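Local coordinates for protein F-112 (Sulfolobus virus-like particle ssv1, PDB 2VQC) that probably binds DNA through its winged-helix fold and is essential for virus function, at residues A17-K22 with A37-S42; E33-Q38 with P44-I49; R51-I56 with T73-I78. All coordinates share one frame; numbering follows the deposited sequence.

Contact 1: A17-K22 with A37-S42; sequences AEIMYK and AQFEIS
M20 and Q38 mark the nearest backbone approach, with M20 CA 8.5 Å from Q38 CA, where the middle of helix 13-27 faces the C-terminal end of helix 32-39. That second helix stops here: E40 adopts a positive phi and the chain turns off towards S42, the N-cap of the next helix. The wide spacing of the backbones is filled by F39, I19, M20 and the aliphatic part of Q38. M20, modelled as selenomethionine, bends at chi2 and again at chi3 (80°), which carries its end towards F39 although its CB bond sets out neither towards nor away from segment 37-42. Its selenium stands 4.3 Å from the centroid of the F39 ring, 45° off the normal, an oblique Met-aromatic contact; F39 CE2 is the ring atom closest to SE, at 3.5 Å. Q38 approaches from another direction: its CG lies 4.0 Å above the plane of the F39 ring, over the centre, and also 3.9 Å from M20 SE. With CG trans to N, Q38 contributes its aliphatic stem here. I19 completes the setting at the ring edge, its CB 4.1 Å from F39 CZ. The flexible chain of M20 can mould itself to the flat ring. M16, one turn earlier on helix 13-27, touches F39 as well. Selenium stands where methionine's sulfur would, and the cohesion is mainly hydrophobic and dispersive.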
loop_
_atom_site.group_PDB
_atom_site.type_symbol
_atom_site.label_atom_id
_atom_site.label_comp_id
_atom_site.label_asym_id
_atom_site.label_seq_id
_atom_site.Cartn_x
_atom_site.Cartn_y
_atom_site.Cartn_z
ATOM N N ALA A 17 5.533 2.526 3.989
ATOM C CA ALA A 17 4.967 2.225 2.676
ATOM C C ALA A 17 5.962 1.488 1.791
ATOM O O ALA A 17 5.564 0.635 0.997
ATOM C CB ALA A 17 4.498 3.496 1.995
ATOM N N GLU A 18 7.249 1.816 1.927
ATOM C CA GLU A 18 8.314 1.100 1.213
ATOM C C GLU A 18 8.334 -0.371 1.616
ATOM O O GLU A 18 8.568 -1.244 0.783
ATOM C CB GLU A 18 9.692 1.736 1.469
ATOM C CG GLU A 18 9.903 3.074 0.760
ATOM C CD GLU A 18 11.254 3.715 1.074
ATOM O OE1 GLU A 18 11.629 3.789 2.267
ATOM O OE2 GLU A 18 11.939 4.163 0.128
ATOM N N ILE A 19 8.081 -0.643 2.894
ATOM C CA ILE A 19 7.996 -2.026 3.374
ATOM C C ILE A 19 6.827 -2.722 2.677
ATOM O O ILE A 19 6.975 -3.834 2.167
ATOM C CB ILE A 19 7.846 -2.108 4.911
ATOM C CG1 ILE A 19 9.073 -1.494 5.597
ATOM C CG2 ILE A 19 7.673 -3.560 5.374
ATOM C CD1 ILE A 19 8.947 -1.387 7.099
HETATM N N MSE A 20 5.681 -2.049 2.631
HETATM C CA MSE A 20 4.498 -2.614 1.991
HETATM C C MSE A 20 4.699 -2.814 0.489
HETATM O O MSE A 20 4.169 -3.760 -0.077
HETATM C CB MSE A 20 3.271 -1.730 2.223
HETATM C CG MSE A 20 2.828 -1.578 3.677
HETATM SE SE MSE A 20 2.578 -3.252 4.685
HETATM C CE MSE A 20 4.414 -3.546 5.069
ATOM N N TYR A 21 5.464 -1.931 -0.147
ATOM C CA TYR A 21 5.656 -1.992 -1.595
ATOM C C TYR A 21 6.367 -3.280 -2.014
ATOM O O TYR A 21 5.997 -3.899 -3.017
ATOM C CB TYR A 21 6.437 -0.777 -2.094
ATOM C CG TYR A 21 6.453 -0.642 -3.601
ATOM C CD1 TYR A 21 5.298 -0.286 -4.293
ATOM C CD2 TYR A 21 7.617 -0.861 -4.333
ATOM C CE1 TYR A 21 5.291 -0.156 -5.666
ATOM C CE2 TYR A 21 7.624 -0.728 -5.717
ATOM C CZ TYR A 21 6.450 -0.373 -6.376
ATOM O OH TYR A 21 6.422 -0.233 -7.742
ATOM N N LYS A 22 7.375 -3.692 -1.253
ATOM C CA LYS A 22 8.037 -4.955 -1.556
ATOM C C LYS A 22 7.223 -6.176 -1.119
ATOM O O LYS A 22 7.376 -7.253 -1.692
ATOM C CB LYS A 22 9.475 -4.993 -1.033
ATOM C CG LYS A 22 9.656 -4.936 0.439
ATOM C CD LYS A 22 11.147 -4.960 0.730
ATOM C CE LYS A 22 11.411 -4.843 2.207
ATOM N NZ LYS A 22 12.869 -4.900 2.538
ATOM N N ALA A 37 -2.751 -5.747 9.197
ATOM C CA ALA A 37 -2.299 -7.053 9.682
ATOM C C ALA A 37 -0.785 -7.092 9.818
ATOM O O ALA A 37 -0.252 -7.615 10.793
ATOM C CB ALA A 37 -2.778 -8.174 8.759
ATOM N N GLN A 38 -0.092 -6.536 8.833
ATOM C CA GLN A 38 1.368 -6.514 8.851
ATOM C C GLN A 38 1.929 -5.761 10.062
ATOM O O GLN A 38 2.816 -6.263 10.752
ATOM C CB GLN A 38 1.901 -5.892 7.555
ATOM C CG GLN A 38 3.421 -5.770 7.480
ATOM C CD GLN A 38 4.133 -7.094 7.554
ATOM O OE1 GLN A 38 3.643 -8.096 7.041
ATOM N NE2 GLN A 38 5.317 -7.104 8.172
ATOM N N PHE A 39 1.399 -4.567 10.317
ATOM C CA PHE A 39 1.963 -3.668 11.326
ATOM C C PHE A 39 1.267 -3.688 12.693
ATOM O O PHE A 39 1.876 -3.300 13.699
ATOM C CB PHE A 39 1.994 -2.238 10.779
ATOM C CG PHE A 39 2.953 -2.041 9.626
ATOM C CD1 PHE A 39 4.280 -2.445 9.725
ATOM C CD2 PHE A 39 2.531 -1.428 8.448
ATOM C CE1 PHE A 39 5.170 -2.247 8.668
ATOM C CE2 PHE A 39 3.418 -1.227 7.390
ATOM C CZ PHE A 39 4.735 -1.639 7.504
ATOM N N GLU A 40 0.015 -4.155 12.729
ATOM C CA GLU A 40 -0.805 -4.197 13.954
ATOM C C GLU A 40 -1.007 -2.797 14.557
ATOM O O GLU A 40 -0.746 -2.551 15.743
ATOM C CB GLU A 40 -0.236 -5.175 14.985
ATOM C CG GLU A 40 -0.232 -6.607 14.497
ATOM C CD GLU A 40 0.178 -7.607 15.563
ATOM O OE1 GLU A 40 0.196 -7.252 16.763
ATOM O OE2 GLU A 40 0.471 -8.766 15.195
ATOM N N ILE A 41 -1.521 -1.913 13.706
ATOM C CA ILE A 41 -1.700 -0.503 14.002
ATOM C C ILE A 41 -3.171 -0.116 13.838
ATOM O O ILE A 41 -4.003 -0.944 13.461
ATOM C CB ILE A 41 -0.832 0.369 13.054
ATOM C CG1 ILE A 41 -1.069 -0.027 11.587
ATOM C CG2 ILE A 41 0.639 0.234 13.426
ATOM C CD1 ILE A 41 -0.508 0.947 10.582
ATOM N N SER A 42 -3.480 1.144 14.126
ATOM C CA SER A 42 -4.839 1.662 13.994
ATOM C C SER A 42 -5.221 1.928 12.528
ATOM O O SER A 42 -4.366 1.982 11.643
ATOM C CB SER A 42 -4.977 2.949 14.803
ATOM O OG SER A 42 -4.265 3.998 14.173
#

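Contact 2: E33-Q38 with P44-I49; sequences EDILAQ and PSAYNI
A46 sits against I35 and L36 at the heart of this helix pair, whose segment axes come within 9.3 Å and make an angle of 116°. The small methyl of A46 allows the backbones to draw close: L36 CA and A46 CA are 6.0 Å apart. L36 leans its CD2 branch onto A46 CB at 3.7 Å, while I35 meets the same methyl with CG2 at 4.0 Å. Being trans to the backbone N, this I35 branch also reaches I49, CG2 to CG2 at 4.1 Å, as the two beta-branched chains slide past each other in opposite directions. Branched aliphatics suit this buried seam because they fill it without polar groups that would need partners. Away from this seam, P44, Y47 and E33 are exposed. P44 and Y47 direct their CB bonds away from segment 33-38, though Y47 touches L32; E33 starts away too, and its carboxylate forms a salt bridge with K72. The two helices, joined by a turn containing I41, are consistent with the helix-turn-helix of a winged-helix domain. L32 extends the packing onto A46, helix 13-27 borders the pair through Q38 with I23, and helix 43-59 goes on to pack against strand 73-77.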
loop_
_atom_site.group_PDB
_atom_site.type_symbol
_atom_site.label_atom_id
_atom_site.label_comp_id
_atom_site.label_asym_id
_atom_site.label_seq_id
_atom_site.Cartn_x
_atom_site.Cartn_y
_atom_site.Cartn_z
ATOM N N GLU A 33 -6.421 -3.729 4.767
ATOM C CA GLU A 33 -6.372 -4.837 5.735
ATOM C C GLU A 33 -5.001 -5.493 5.839
ATOM O O GLU A 33 -4.612 -5.944 6.922
ATOM C CB GLU A 33 -7.411 -5.919 5.407
ATOM C CG GLU A 33 -8.868 -5.478 5.584
ATOM C CD GLU A 33 -9.467 -4.850 4.336
ATOM O OE1 GLU A 33 -8.711 -4.350 3.477
ATOM O OE2 GLU A 33 -10.702 -4.854 4.218
ATOM N N ASP A 34 -4.281 -5.563 4.718
ATOM C CA ASP A 34 -2.915 -6.113 4.701
ATOM C C ASP A 34 -1.919 -5.230 5.466
ATOM O O ASP A 34 -0.989 -5.732 6.097
ATOM C CB ASP A 34 -2.429 -6.307 3.261
ATOM C CG ASP A 34 -3.222 -7.366 2.514
ATOM O OD1 ASP A 34 -3.305 -8.505 3.016
ATOM O OD2 ASP A 34 -3.757 -7.067 1.423
ATOM N N ILE A 35 -2.118 -3.917 5.400
ATOM C CA ILE A 35 -1.287 -2.970 6.141
ATOM C C ILE A 35 -1.577 -3.087 7.639
ATOM O O ILE A 35 -0.660 -3.079 8.464
ATOM C CB ILE A 35 -1.538 -1.518 5.663
ATOM C CG1 ILE A 35 -1.178 -1.376 4.172
ATOM C CG2 ILE A 35 -0.752 -0.527 6.519
ATOM C CD1 ILE A 35 -1.519 -0.017 3.565
ATOM N N LEU A 36 -2.861 -3.194 7.977
ATOM C CA LEU A 36 -3.302 -3.373 9.360
ATOM C C LEU A 36 -2.763 -4.667 9.977
ATOM O O LEU A 36 -2.364 -4.675 11.138
ATOM C CB LEU A 36 -4.835 -3.352 9.442
ATOM C CG LEU A 36 -5.478 -1.970 9.274
ATOM C CD1 LEU A 36 -6.938 -2.082 8.858
ATOM C CD2 LEU A 36 -5.359 -1.167 10.555
ATOM N N ALA A 37 -2.751 -5.747 9.197
ATOM C CA ALA A 37 -2.299 -7.053 9.682
ATOM C C ALA A 37 -0.785 -7.092 9.818
ATOM O O ALA A 37 -0.252 -7.615 10.793
ATOM C CB ALA A 37 -2.778 -8.174 8.759
ATOM N N GLN A 38 -0.092 -6.536 8.833
ATOM C CA GLN A 38 1.368 -6.514 8.851
ATOM C C GLN A 38 1.929 -5.761 10.062
ATOM O O GLN A 38 2.816 -6.263 10.752
ATOM C CB GLN A 38 1.901 -5.892 7.555
ATOM C CG GLN A 38 3.421 -5.770 7.480
ATOM C CD GLN A 38 4.133 -7.094 7.554
ATOM O OE1 GLN A 38 3.643 -8.096 7.041
ATOM N NE2 GLN A 38 5.317 -7.104 8.172
ATOM N N PRO A 44 -6.614 4.821 11.257
ATOM C CA PRO A 44 -6.063 6.106 10.808
ATOM C C PRO A 44 -4.578 6.036 10.411
ATOM O O PRO A 44 -4.189 6.618 9.398
ATOM C CB PRO A 44 -6.262 7.017 12.025
ATOM C CG PRO A 44 -7.396 6.414 12.766
ATOM C CD PRO A 44 -7.222 4.934 12.596
ATOM N N SER A 45 -3.770 5.323 11.199
ATOM C CA SER A 45 -2.342 5.138 10.894
ATOM C C SER A 45 -2.137 4.385 9.586
ATOM O O SER A 45 -1.274 4.737 8.789
ATOM C CB SER A 45 -1.633 4.374 12.015
ATOM O OG SER A 45 -1.632 5.116 13.217
ATOM N N ALA A 46 -2.927 3.336 9.389
ATOM C CA ALA A 46 -2.860 2.528 8.177
ATOM C C ALA A 46 -3.221 3.347 6.937
ATOM O O ALA A 46 -2.622 3.150 5.876
ATOM C CB ALA A 46 -3.776 1.324 8.302
ATOM N N TYR A 47 -4.193 4.251 7.067
ATOM C CA TYR A 47 -4.571 5.152 5.965
ATOM C C TYR A 47 -3.442 6.112 5.581
ATOM O O TYR A 47 -3.286 6.436 4.405
ATOM C CB TYR A 47 -5.843 5.958 6.292
ATOM C CG TYR A 47 -7.141 5.272 5.903
ATOM C CD1 TYR A 47 -7.415 4.954 4.573
ATOM C CD2 TYR A 47 -8.105 4.959 6.862
ATOM C CE1 TYR A 47 -8.609 4.327 4.215
ATOM C CE2 TYR A 47 -9.295 4.336 6.514
ATOM C CZ TYR A 47 -9.543 4.020 5.192
ATOM O OH TYR A 47 -10.731 3.401 4.855
ATOM N N ASN A 48 -2.667 6.572 6.563
ATOM C CA ASN A 48 -1.505 7.426 6.279
ATOM C C ASN A 48 -0.473 6.670 5.455
ATOM O O ASN A 48 0.118 7.222 4.530
ATOM C CB ASN A 48 -0.850 7.941 7.568
ATOM C CG ASN A 48 -1.727 8.915 8.330
ATOM O OD1 ASN A 48 -2.486 9.685 7.744
ATOM N ND2 ASN A 48 -1.611 8.896 9.655
ATOM N N ILE A 49 -0.268 5.402 5.800
ATOM C CA ILE A 49 0.667 4.542 5.074
ATOM C C ILE A 49 0.134 4.253 3.672
ATOM O O ILE A 49 0.881 4.325 2.696
ATOM C CB ILE A 49 0.942 3.218 5.835
ATOM C CG1 ILE A 49 1.669 3.505 7.154
ATOM C CG2 ILE A 49 1.769 2.258 4.975
ATOM C CD1 ILE A 49 1.740 2.315 8.112
#

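Contact 3: R51-I56 with T73-I78; sequences RALKAI and TTFKWI
K54 and F75 are the closest backbone neighbours, K54 CA lying 8.0 Å from F75 CA, as helix 43-59 passes strand 73-77 with one layer of side chains between them. F75 reaches into that gap. Its CB bond points at the helix, and with chi1 at -58° and the ring turned by chi2 to -89°, the phenyl group presents a face to L53 and an edge to K54. L53 places CD2 over that face, 3.9 Å from the ring centroid and only 14° off the normal, so the methyl makes a true CH-pi contact; it sits displaced towards the CE2 and CD2 side of the ring. L53 CG, trans to the backbone N, adds a second touch on the same face, towards CE1 and CZ, 4.0 Å from F75 CZ. At the ring edge, K54 meets the ring near its plane with its backbone, CA to F75 CE1 being 3.7 Å. The lysine suits this border: its CB and main chain cover the edge of the aromatic group while the amine leads away, forming a long, weak ion pair with E58. In a winged-helix fold the helix carrying L53 would be the recognition helix of the helix-turn-helix, and strand 73-77 one arm of the wing hairpin; this contact thus seats that helix on the sheet. Strand 73-77 is the middle one of three, F75 pairing by backbone with L30 and T74 with Q67. C57, one turn beyond K54, also touches F75, and its disulfide to C64 ties the same helix covalently to the start of strand 64-68. Beside them, I56 turns to helix 13-27 and packs on Y14, A17 and Y21.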
loop_
_atom_site.group_PDB
_atom_site.type_symbol
_atom_site.label_atom_id
_atom_site.label_comp_id
_atom_site.label_asym_id
_atom_site.label_seq_id
_atom_site.Cartn_x
_atom_site.Cartn_y
_atom_site.Cartn_z
ATOM N N ARG A 51 -1.784 6.107 1.908
ATOM C CA ARG A 51 -1.603 7.323 1.125
ATOM C C ARG A 51 -0.171 7.434 0.579
ATOM O O ARG A 51 0.025 7.814 -0.578
ATOM C CB ARG A 51 -1.966 8.551 1.959
ATOM C CG ARG A 51 -2.060 9.813 1.148
ATOM C CD ARG A 51 -2.895 10.868 1.848
ATOM N NE ARG A 51 -2.275 11.367 3.077
ATOM C CZ ARG A 51 -2.769 11.234 4.313
ATOM N NH1 ARG A 51 -3.916 10.596 4.547
ATOM N NH2 ARG A 51 -2.100 11.755 5.338
ATOM N N ALA A 52 0.818 7.087 1.404
ATOM C CA ALA A 52 2.222 7.103 0.969
ATOM C C ALA A 52 2.516 5.965 -0.021
ATOM O O ALA A 52 3.307 6.133 -0.952
ATOM C CB ALA A 52 3.157 7.033 2.168
ATOM N N LEU A 53 1.873 4.817 0.178
ATOM C CA LEU A 53 2.001 3.682 -0.744
ATOM C C LEU A 53 1.474 4.042 -2.132
ATOM O O LEU A 53 2.077 3.682 -3.140
ATOM C CB LEU A 53 1.249 2.463 -0.197
ATOM C CG LEU A 53 1.318 1.148 -0.982
ATOM C CD1 LEU A 53 2.756 0.734 -1.322
ATOM C CD2 LEU A 53 0.630 0.057 -0.182
ATOM N N LYS A 54 0.351 4.754 -2.171
ATOM C CA LYS A 54 -0.213 5.250 -3.424
ATOM C C LYS A 54 0.776 6.168 -4.156
ATOM O O LYS A 54 0.911 6.090 -5.383
ATOM C CB LYS A 54 -1.537 5.978 -3.146
ATOM C CG LYS A 54 -2.303 6.445 -4.377
ATOM C CD LYS A 54 -3.580 7.169 -3.969
ATOM C CE LYS A 54 -4.205 7.934 -5.132
ATOM N NZ LYS A 54 -4.762 7.030 -6.178
ATOM N N ALA A 55 1.471 7.022 -3.405
ATOM C CA ALA A 55 2.478 7.915 -3.987
ATOM C C ALA A 55 3.647 7.125 -4.590
ATOM O O ALA A 55 4.109 7.451 -5.681
ATOM C CB ALA A 55 2.979 8.920 -2.954
ATOM N N ILE A 56 4.100 6.080 -3.894
ATOM C CA ILE A 56 5.175 5.211 -4.405
ATOM C C ILE A 56 4.749 4.481 -5.685
ATOM O O ILE A 56 5.522 4.401 -6.640
ATOM C CB ILE A 56 5.637 4.167 -3.353
ATOM C CG1 ILE A 56 6.311 4.866 -2.168
ATOM C CG2 ILE A 56 6.609 3.157 -3.980
ATOM C CD1 ILE A 56 6.539 3.964 -0.963
ATOM N N THR A 73 -9.874 0.612 -2.252
ATOM C CA THR A 73 -8.586 0.775 -2.926
ATOM C C THR A 73 -7.782 -0.520 -2.845
ATOM O O THR A 73 -7.610 -1.093 -1.763
ATOM C CB THR A 73 -7.753 1.911 -2.289
ATOM O OG1 THR A 73 -8.507 3.132 -2.303
ATOM C CG2 THR A 73 -6.437 2.114 -3.039
ATOM N N THR A 74 -7.296 -0.974 -3.996
ATOM C CA THR A 74 -6.516 -2.202 -4.081
ATOM C C THR A 74 -5.283 -1.962 -4.942
ATOM O O THR A 74 -5.393 -1.507 -6.077
ATOM C CB THR A 74 -7.343 -3.355 -4.697
ATOM O OG1 THR A 74 -8.611 -3.455 -4.033
ATOM C CG2 THR A 74 -6.599 -4.685 -4.579
ATOM N N PHE A 75 -4.114 -2.267 -4.394
ATOM C CA PHE A 75 -2.861 -2.159 -5.123
ATOM C C PHE A 75 -2.583 -3.492 -5.797
ATOM O O PHE A 75 -2.713 -4.544 -5.174
ATOM C CB PHE A 75 -1.727 -1.784 -4.170
ATOM C CG PHE A 75 -1.970 -0.500 -3.437
ATOM C CD1 PHE A 75 -1.560 0.707 -3.977
ATOM C CD2 PHE A 75 -2.648 -0.494 -2.222
ATOM C CE1 PHE A 75 -1.801 1.904 -3.307
ATOM C CE2 PHE A 75 -2.894 0.697 -1.548
ATOM C CZ PHE A 75 -2.468 1.899 -2.094
ATOM N N LYS A 76 -2.215 -3.445 -7.072
ATOM C CA LYS A 76 -1.919 -4.649 -7.835
ATOM C C LYS A 76 -0.539 -4.560 -8.472
ATOM O O LYS A 76 -0.190 -3.550 -9.085
ATOM C CB LYS A 76 -2.979 -4.873 -8.913
ATOM C CG LYS A 76 -2.771 -6.151 -9.718
ATOM C CD LYS A 76 -4.015 -6.538 -10.496
ATOM C CE LYS A 76 -3.859 -7.906 -11.138
ATOM N NZ LYS A 76 -5.148 -8.407 -11.704
ATOM N N TRP A 77 0.238 -5.625 -8.314
ATOM C CA TRP A 77 1.531 -5.754 -8.969
ATOM C C TRP A 77 1.311 -6.197 -10.422
ATOM O O TRP A 77 0.709 -7.240 -10.668
ATOM C CB TRP A 77 2.397 -6.774 -8.223
ATOM C CG TRP A 77 3.823 -6.747 -8.642
ATOM C CD1 TRP A 77 4.454 -7.637 -9.457
ATOM C CD2 TRP A 77 4.798 -5.765 -8.280
ATOM N NE1 TRP A 77 5.768 -7.274 -9.621
ATOM C CE2 TRP A 77 6.006 -6.128 -8.908
ATOM C CE3 TRP A 77 4.769 -4.612 -7.486
ATOM C CZ2 TRP A 77 7.180 -5.381 -8.763
ATOM C CZ3 TRP A 77 5.935 -3.871 -7.338
ATOM C CH2 TRP A 77 7.122 -4.259 -7.975
ATOM N N ILE A 78 1.792 -5.400 -11.377
ATOM C CA ILE A 78 1.540 -5.656 -12.798
ATOM C C ILE A 78 2.811 -5.755 -13.642
ATOM O O ILE A 78 2.732 -5.791 -14.869
ATOM C CB ILE A 78 0.609 -4.571 -13.403
ATOM C CG1 ILE A 78 1.208 -3.172 -13.217
ATOM C CG2 ILE A 78 -0.775 -4.648 -12.768
ATOM C CD1 ILE A 78 0.622 -2.137 -14.144
#

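How the contacts relate
Contacts 1 and 2 lie next to each other, centres about 6 Å apart, and share helix 32-39 together with A37 and Q38. I41 joins them: its CD1 is 3.6 Å from I49 CD1, so this residue of the turn packs against the same apolar cluster. Contact 3 lies about 12 Å from the centre of each. It meets contact 1 through helix 13-27, where A17 CB comes 3.5 Å from L53 N and Y21 stacks edge-to-face on W77, whereas contacts 2 and 3 follow one another along helix 43-59. Together the three join the first helix, the helix-turn-helix and the hairpin strand of the domain.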